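PDB 5FLL: 6-carboxyhexanoate--coa ligase from Bacillus subtilis, which belongs to the 6-carboxyhexanoate--CoA ligase family and holds pimeloyl-AMP along one face of a mixed beta-sheet. Local coordinates for residues L79-N84 with Y212-A217; A190-S195 with G203-K208. One frame throughout, in Å; residues are numbered along the deposited sequence.

Contact 1 (L79-N84 with Y212-A217). With WAQ (pimeloyl-AMP), chain C.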
loop_
_atom_site.group_PDB
_atom_site.type_symbol
_atom_site.label_atom_id
_atom_site.label_comp_id
_atom_site.label_asym_id
_atom_site.label_seq_id
_atom_site.Cartn_x
_atom_site.Cartn_y
_atom_site.Cartn_z
ATOM N N LEU A 79 4.286 -2.919 -29.772
ATOM C CA LEU A 79 4.191 -3.915 -30.810
ATOM C C LEU A 79 3.226 -3.424 -31.877
ATOM O O LEU A 79 2.254 -2.754 -31.561
ATOM C CB LEU A 79 3.680 -5.245 -30.232
ATOM C CG LEU A 79 4.627 -5.896 -29.232
ATOM C CD1 LEU A 79 3.915 -6.934 -28.405
ATOM C CD2 LEU A 79 5.826 -6.517 -29.937
ATOM N N PRO A 80 3.522 -3.741 -33.147
ATOM C CA PRO A 80 2.487 -3.643 -34.179
ATOM C C PRO A 80 1.255 -4.426 -33.781
ATOM O O PRO A 80 1.340 -5.473 -33.145
ATOM C CB PRO A 80 3.131 -4.281 -35.427
ATOM C CG PRO A 80 4.599 -4.422 -35.103
ATOM C CD PRO A 80 4.709 -4.506 -33.605
ATOM N N VAL A 81 0.107 -3.938 -34.203
ATOM C CA VAL A 81 -1.164 -4.469 -33.799
ATOM C C VAL A 81 -1.969 -4.937 -34.997
ATOM O O VAL A 81 -2.072 -4.246 -35.985
ATOM C CB VAL A 81 -1.953 -3.385 -33.067
ATOM C CG1 VAL A 81 -3.378 -3.834 -32.792
ATOM C CG2 VAL A 81 -1.250 -3.068 -31.762
ATOM N N HIS A 82 -2.558 -6.114 -34.878
ATOM C CA HIS A 82 -3.551 -6.556 -35.823
ATOM C C HIS A 82 -4.771 -7.121 -35.068
ATOM O O HIS A 82 -4.636 -7.797 -34.053
ATOM C CB HIS A 82 -2.947 -7.603 -36.744
ATOM C CG HIS A 82 -3.923 -8.166 -37.728
ATOM N ND1 HIS A 82 -4.490 -7.410 -38.736
ATOM C CD2 HIS A 82 -4.417 -9.417 -37.874
ATOM C CE1 HIS A 82 -5.302 -8.167 -39.448
ATOM N NE2 HIS A 82 -5.283 -9.387 -38.941
ATOM N N THR A 83 -5.955 -6.830 -35.572
ATOM C CA THR A 83 -7.183 -7.293 -34.954
ATOM C C THR A 83 -7.789 -8.395 -35.796
ATOM O O THR A 83 -8.102 -8.191 -36.948
ATOM C CB THR A 83 -8.190 -6.135 -34.778
ATOM O OG1 THR A 83 -7.610 -5.144 -33.929
ATOM C CG2 THR A 83 -9.475 -6.615 -34.144
ATOM N N ASN A 84 -7.907 -9.580 -35.200
ATOM C CA ASN A 84 -8.602 -10.716 -35.806
ATOM C C ASN A 84 -10.031 -10.790 -35.297
ATOM O O ASN A 84 -10.285 -11.095 -34.131
ATOM C CB ASN A 84 -7.871 -12.022 -35.501
ATOM C CG ASN A 84 -6.381 -11.960 -35.870
ATOM O OD1 ASN A 84 -6.001 -12.204 -37.008
ATOM N ND2 ASN A 84 -5.539 -11.614 -34.892
ATOM N N TYR A 212 1.252 -7.866 -31.789
ATOM C CA TYR A 212 0.155 -7.956 -30.833
ATOM C C TYR A 212 -1.099 -8.311 -31.612
ATOM O O TYR A 212 -1.662 -7.469 -32.316
ATOM C CB TYR A 212 -0.025 -6.589 -30.150
ATOM C CG TYR A 212 -1.082 -6.496 -29.070
ATOM C CD1 TYR A 212 -0.875 -7.020 -27.800
ATOM C CD2 TYR A 212 -2.265 -5.794 -29.299
ATOM C CE1 TYR A 212 -1.838 -6.918 -26.803
ATOM C CE2 TYR A 212 -3.212 -5.639 -28.316
ATOM C CZ TYR A 212 -3.015 -6.231 -27.073
ATOM O OH TYR A 212 -3.961 -6.067 -26.101
ATOM N N GLN A 213 -1.473 -9.581 -31.566
ATOM C CA GLN A 213 -2.564 -10.092 -32.373
ATOM C C GLN A 213 -3.810 -10.188 -31.515
ATOM O O GLN A 213 -3.952 -11.088 -30.680
ATOM C CB GLN A 213 -2.195 -11.467 -32.929
ATOM C CG GLN A 213 -1.047 -11.434 -33.951
ATOM C CD GLN A 213 -1.521 -10.996 -35.326
ATOM O OE1 GLN A 213 -2.675 -11.211 -35.670
ATOM N NE2 GLN A 213 -0.628 -10.425 -36.128
ATOM N N ARG A 214 -4.712 -9.240 -31.700
ATOM C CA ARG A 214 -5.931 -9.231 -30.939
ATOM C C ARG A 214 -6.915 -10.206 -31.544
ATOM O O ARG A 214 -6.941 -10.426 -32.763
ATOM C CB ARG A 214 -6.535 -7.832 -30.953
ATOM C CG ARG A 214 -5.610 -6.795 -30.363
ATOM C CD ARG A 214 -6.136 -5.397 -30.563
ATOM N NE ARG A 214 -7.181 -5.076 -29.609
ATOM C CZ ARG A 214 -8.427 -4.763 -29.944
ATOM N NH1 ARG A 214 -8.794 -4.735 -31.202
ATOM N NH2 ARG A 214 -9.302 -4.461 -28.999
ATOM N N ILE A 215 -7.722 -10.790 -30.671
ATOM C CA ILE A 215 -8.674 -11.814 -31.056
ATOM C C ILE A 215 -9.950 -11.457 -30.287
ATOM O O ILE A 215 -9.956 -11.395 -29.047
ATOM C CB ILE A 215 -8.169 -13.224 -30.658
ATOM C CG1 ILE A 215 -6.757 -13.486 -31.228
ATOM C CG2 ILE A 215 -9.142 -14.278 -31.128
ATOM C CD1 ILE A 215 -6.137 -14.811 -30.819
ATOM N N THR A 216 -11.001 -11.144 -31.026
ATOM C CA THR A 216 -12.119 -10.398 -30.446
ATOM C C THR A 216 -13.049 -11.222 -29.561
ATOM O O THR A 216 -13.889 -10.642 -28.862
ATOM C CB THR A 216 -12.985 -9.756 -31.536
ATOM O OG1 THR A 216 -13.391 -10.797 -32.421
ATOM C CG2 THR A 216 -12.189 -8.689 -32.278
ATOM N N ALA A 217 -12.942 -12.545 -29.630
ATOM C CA ALA A 217 -13.677 -13.418 -28.728
ATOM C C ALA A 217 -12.815 -14.579 -28.302
ATOM O O ALA A 217 -12.529 -15.447 -29.104
ATOM C CB ALA A 217 -14.938 -13.935 -29.394
HETATM N N1 WAQ C . 1.824 -9.171 -14.765
HETATM C C2 WAQ C . 1.581 -10.537 -14.898
HETATM N N3 WAQ C . 0.286 -10.981 -15.140
HETATM C C4 WAQ C . -0.709 -10.064 -15.204
HETATM C C5 WAQ C . -0.462 -8.749 -15.086
HETATM C C6 WAQ C . 0.793 -8.321 -14.854
HETATM N N6 WAQ C . 0.979 -7.014 -14.719
HETATM N N7 WAQ C . -1.619 -8.096 -15.233
HETATM C C8 WAQ C . -2.581 -8.982 -15.426
HETATM N N9 WAQ C . -2.011 -10.205 -15.421
HETATM C "C1'" WAQ C . -2.662 -11.512 -15.550
HETATM C "C2'" WAQ C . -3.429 -11.761 -14.278
HETATM O "O2'" WAQ C . -3.538 -13.135 -14.036
HETATM C "C3'" WAQ C . -4.818 -11.229 -14.631
HETATM O "O3'" WAQ C . -5.810 -11.754 -13.755
HETATM C "C4'" WAQ C . -4.951 -11.792 -16.006
HETATM O "O4'" WAQ C . -3.629 -11.617 -16.598
HETATM C "C5'" WAQ C . -5.921 -10.946 -16.825
HETATM O "O5'" WAQ C . -5.681 -9.644 -16.464
HETATM O OAB WAQ C . -8.637 -5.342 -26.353
HETATM O OAC WAQ C . -7.729 -6.980 -19.568
HETATM O OAD WAQ C . -8.063 -8.643 -16.660
HETATM O OAE WAQ C . -6.472 -5.248 -27.072
HETATM O OAH WAQ C . -5.935 -7.110 -16.793
HETATM C CAK WAQ C . -6.508 -8.085 -23.563
HETATM C CAL WAQ C . -7.220 -7.413 -24.776
HETATM C CAM WAQ C . -7.180 -7.708 -22.253
HETATM C CAN WAQ C . -6.943 -5.931 -24.806
HETATM C CAO WAQ C . -6.710 -8.613 -21.128
HETATM O OAU WAQ C . -6.495 -8.756 -18.727
HETATM C CAW WAQ C . -7.385 -5.488 -26.200
HETATM C CAX WAQ C . -7.021 -7.992 -19.731
HETATM P PBG WAQ C . -6.528 -8.435 -17.164
#
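Arg214 is held by Thr83 on one side and by pimeloyl-AMP on the other. Its NH1 donates to Thr83 OG1 at 3.0 Å, with the hydroxyl oxygen in the guanidinium plane. Arg214 NE gives a nearly straight bond (174°) to OAE of the ligand carboxylate at 2.6 Å, and Arg214 NH2 reaches OAB at 2.9 Å. Tyr212 OH adds a second donor to OAE, which sits at the ring edge.

On the other face of the sheet, with His82 and Gln213, lies the Asn84 amide. Its ND2 donates to Gln213 OE1 at 3.0 Å, almost straight, and also to Arg214 O at 2.8 Å. Asn84 N reaches the same Arg214 O from the other side of the carbonyl plane. Gln213 OE1 also lies at the edge of the His82 ring, 3.3 Å from CD2, while its NE2 binds Met210 O.

Strands 81-84 and 212-215 run parallel. Backbone bonds link Pro80 O, His82 and Asn84 with Tyr212, Arg214 and Thr216. Strand 81-84 is one of the two edge strands of the mixed sheet within this chain.

Val81 CG2 meets Tyr212 CD2 at 3.8 Å; with CG of Tyr212 anti to the backbone N (chi1 -177°), the ring runs alongside the valine. Helix 170-184 packs on Tyr212 and Arg214, and helix 89-103 on the opposite face.

Thr83 is a second-shell residue: its bond to NH1 probably helps keep NE and NH2 turned to the carboxylate, and this end of the ligand is gripped by at least three donors.

Contact 2 (A190-S195 with G203-K208). With WAQ (pimeloyl-AMP), chain C.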
loop_
_atom_site.group_PDB
_atom_site.type_symbol
_atom_site.label_atom_id
_atom_site.label_comp_id
_atom_site.label_asym_id
_atom_site.label_seq_id
_atom_site.Cartn_x
_atom_site.Cartn_y
_atom_site.Cartn_z
ATOM N N ALA A 190 6.508 -16.106 -26.878
ATOM C CA ALA A 190 5.142 -15.707 -27.076
ATOM C C ALA A 190 4.398 -15.567 -25.760
ATOM O O ALA A 190 4.809 -16.135 -24.716
ATOM C CB ALA A 190 4.437 -16.704 -27.961
ATOM N N GLU A 191 3.286 -14.807 -25.828
ATOM C CA GLU A 191 2.372 -14.642 -24.736
ATOM C C GLU A 191 0.956 -15.025 -25.174
ATOM O O GLU A 191 0.533 -14.724 -26.301
ATOM C CB GLU A 191 2.379 -13.189 -24.248
ATOM C CG GLU A 191 1.263 -12.953 -23.227
ATOM C CD GLU A 191 1.204 -11.543 -22.686
ATOM O OE1 GLU A 191 1.833 -10.651 -23.279
ATOM O OE2 GLU A 191 0.477 -11.326 -21.691
ATOM N N LEU A 192 0.210 -15.685 -24.285
ATOM C CA LEU A 192 -1.218 -15.891 -24.494
ATOM C C LEU A 192 -2.031 -15.256 -23.367
ATOM O O LEU A 192 -1.709 -15.422 -22.191
ATOM C CB LEU A 192 -1.521 -17.354 -24.574
ATOM C CG LEU A 192 -2.957 -17.849 -24.463
ATOM C CD1 LEU A 192 -3.749 -17.524 -25.734
ATOM C CD2 LEU A 192 -2.900 -19.341 -24.203
ATOM N N CYS A 193 -3.072 -14.510 -23.723
ATOM C CA CYS A 193 -3.793 -13.708 -22.757
ATOM C C CYS A 193 -5.282 -13.577 -23.058
ATOM O O CYS A 193 -5.682 -13.276 -24.188
ATOM C CB CYS A 193 -3.235 -12.309 -22.744
ATOM S SG CYS A 193 -4.290 -11.174 -21.823
ATOM N N TRP A 194 -6.098 -13.777 -22.032
ATOM C CA TRP A 194 -7.396 -13.159 -22.008
ATOM C C TRP A 194 -7.773 -12.802 -20.576
ATOM O O TRP A 194 -7.160 -13.261 -19.604
ATOM C CB TRP A 194 -8.448 -14.036 -22.704
ATOM C CG TRP A 194 -8.747 -15.378 -22.088
ATOM C CD1 TRP A 194 -9.707 -15.651 -21.192
ATOM C CD2 TRP A 194 -8.134 -16.635 -22.400
ATOM N NE1 TRP A 194 -9.731 -16.982 -20.887
ATOM C CE2 TRP A 194 -8.785 -17.619 -21.631
ATOM C CE3 TRP A 194 -7.074 -17.022 -23.230
ATOM C CZ2 TRP A 194 -8.403 -18.957 -21.645
ATOM C CZ3 TRP A 194 -6.719 -18.343 -23.264
ATOM C CH2 TRP A 194 -7.390 -19.303 -22.490
ATOM N N SER A 195 -8.788 -11.961 -20.447
ATOM C CA SER A 195 -9.096 -11.347 -19.169
ATOM C C SER A 195 -9.822 -12.300 -18.233
ATOM O O SER A 195 -10.599 -13.157 -18.659
ATOM C CB SER A 195 -9.917 -10.061 -19.375
ATOM O OG SER A 195 -10.067 -9.386 -18.140
ATOM N N GLY A 203 -9.185 -10.991 -26.208
ATOM C CA GLY A 203 -7.877 -11.402 -25.696
ATOM C C GLY A 203 -6.835 -11.197 -26.783
ATOM O O GLY A 203 -7.100 -10.526 -27.783
ATOM N N TYR A 204 -5.647 -11.774 -26.598
ATOM C CA TYR A 204 -4.578 -11.663 -27.595
ATOM C C TYR A 204 -3.501 -12.713 -27.470
ATOM O O TYR A 204 -3.382 -13.408 -26.445
ATOM C CB TYR A 204 -3.919 -10.289 -27.523
ATOM C CG TYR A 204 -3.051 -10.033 -26.282
ATOM C CD1 TYR A 204 -1.706 -10.344 -26.278
ATOM C CD2 TYR A 204 -3.582 -9.388 -25.146
ATOM C CE1 TYR A 204 -0.916 -10.075 -25.187
ATOM C CE2 TYR A 204 -2.797 -9.139 -24.041
ATOM C CZ TYR A 204 -1.474 -9.478 -24.070
ATOM O OH TYR A 204 -0.700 -9.236 -22.974
ATOM N N VAL A 205 -2.767 -12.884 -28.565
ATOM C CA VAL A 205 -1.486 -13.528 -28.506
ATOM C C VAL A 205 -0.462 -12.533 -29.049
ATOM O O VAL A 205 -0.757 -11.711 -29.921
ATOM C CB VAL A 205 -1.411 -14.864 -29.283
ATOM C CG1 VAL A 205 -2.374 -15.895 -28.716
ATOM C CG2 VAL A 205 -1.704 -14.640 -30.747
ATOM N N ALA A 206 0.746 -12.593 -28.504
ATOM C CA ALA A 206 1.782 -11.671 -28.868
ATOM C C ALA A 206 3.141 -12.360 -28.956
ATOM O O ALA A 206 3.469 -13.269 -28.189
ATOM C CB ALA A 206 1.823 -10.568 -27.837
ATOM N N GLY A 207 3.962 -11.847 -29.856
ATOM C CA GLY A 207 5.304 -12.350 -30.065
ATOM C C GLY A 207 6.060 -11.346 -30.888
ATOM O O GLY A 207 5.486 -10.351 -31.354
ATOM N N LYS A 208 7.345 -11.602 -31.076
ATOM C CA LYS A 208 8.215 -10.624 -31.691
ATOM C C LYS A 208 7.892 -10.478 -33.149
ATOM O O LYS A 208 8.070 -9.403 -33.706
ATOM C CB LYS A 208 9.679 -11.043 -31.548
ATOM C CG LYS A 208 10.236 -10.897 -30.147
ATOM C CD LYS A 208 11.689 -11.400 -30.054
ATOM C CE LYS A 208 12.237 -11.273 -28.636
ATOM N NZ LYS A 208 11.424 -12.030 -27.626
HETATM N N1 WAQ C . 1.824 -9.171 -14.765
HETATM C C2 WAQ C . 1.581 -10.537 -14.898
HETATM N N3 WAQ C . 0.286 -10.981 -15.140
HETATM C C4 WAQ C . -0.709 -10.064 -15.204
HETATM C C5 WAQ C . -0.462 -8.749 -15.086
HETATM C C6 WAQ C . 0.793 -8.321 -14.854
HETATM N N6 WAQ C . 0.979 -7.014 -14.719
HETATM N N7 WAQ C . -1.619 -8.096 -15.233
HETATM C C8 WAQ C . -2.581 -8.982 -15.426
HETATM N N9 WAQ C . -2.011 -10.205 -15.421
HETATM C "C1'" WAQ C . -2.662 -11.512 -15.550
HETATM C "C2'" WAQ C . -3.429 -11.761 -14.278
HETATM O "O2'" WAQ C . -3.538 -13.135 -14.036
HETATM C "C3'" WAQ C . -4.818 -11.229 -14.631
HETATM O "O3'" WAQ C . -5.810 -11.754 -13.755
HETATM C "C4'" WAQ C . -4.951 -11.792 -16.006
HETATM O "O4'" WAQ C . -3.629 -11.617 -16.598
HETATM C "C5'" WAQ C . -5.921 -10.946 -16.825
HETATM O "O5'" WAQ C . -5.681 -9.644 -16.464
HETATM O OAB WAQ C . -8.637 -5.342 -26.353
HETATM O OAC WAQ C . -7.729 -6.980 -19.568
HETATM O OAD WAQ C . -8.063 -8.643 -16.660
HETATM O OAE WAQ C . -6.472 -5.248 -27.072
HETATM O OAH WAQ C . -5.935 -7.110 -16.793
HETATM C CAK WAQ C . -6.508 -8.085 -23.563
HETATM C CAL WAQ C . -7.220 -7.413 -24.776
HETATM C CAM WAQ C . -7.180 -7.708 -22.253
HETATM C CAN WAQ C . -6.943 -5.931 -24.806
HETATM C CAO WAQ C . -6.710 -8.613 -21.128
HETATM O OAU WAQ C . -6.495 -8.756 -18.727
HETATM C CAW WAQ C . -7.385 -5.488 -26.200
HETATM C CAX WAQ C . -7.021 -7.992 -19.731
HETATM P PBG WAQ C . -6.528 -8.435 -17.164
#
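Glu191 OE2 takes a weak hydrogen bond from Tyr204 OH, at 2.7 Å. The stronger polar partner of both side chains is Arg228, on strand 227-232. It makes a salt bridge to Glu191 OE2 through NE and a hydrogen bond to Tyr204 OH through NH2. Glu191 OE2 and Tyr204 OH, both buried, are thus satisfied, and Arg228 NH1 goes on to pimeloyl-AMP. The Glu191 chain is fully extended (chi2 180°), which carries its carboxylate to the phenol end of the ring. The two planes stand 78° apart.

Two pairs bond backbone to backbone. Glu191 N donates to Ala206 O at 2.8 Å, and Ala206 N returns a bond to Glu191 O. Cys193 N and Tyr204 O, and Tyr204 N and Cys193 O, form the second such pair, the latter bond 2.8 Å long. Leu192 and Val205 sit between them as a non-hydrogen-bonded pair. Leu192 bonds instead to Val229 and Val205 to Gln213, on the flanking strands. This is an antiparallel beta hairpin, strands 188-194 and 203-207, in the middle of the mixed sheet.

Cys193 packs over the Tyr204 ring. Its CB lies above one face in a CH-pi contact, 3.7 Å from the ring centroid, and its SG meets the ring obliquely. Cys193 SG is also 3.6 Å from CAO of pimeloyl-AMP, while CAK of the ligand lies at the ring edge. On the other face of the sheet Leu192 CD1 touches Val205 CG1 at 3.7 Å. Past the strand end, Ser195 OG donates to OAD of the ligand phosphate at 2.6 Å and also binds Asp197 N.

From the N terminus, the chain first lays down 79-84. It then runs through helices 89-103, 107-116, 154-164 and 170-184 and several short strands before entering strand 188-194. Contact 2 closes the short loop between 190-195 and 203-208. The chain turns again into strand 211-215, and contact 1 closes the long loop back to 79-84. Contact 2 is nested inside that loop. Strands 203-207 and 211-215 join the two contacts, with Gln213 N 2.8 Å from Val205 O, a probable hydrogen bond. Four neighbouring strands of the mixed sheet are tied together, and both contacts touch pimeloyl-AMP.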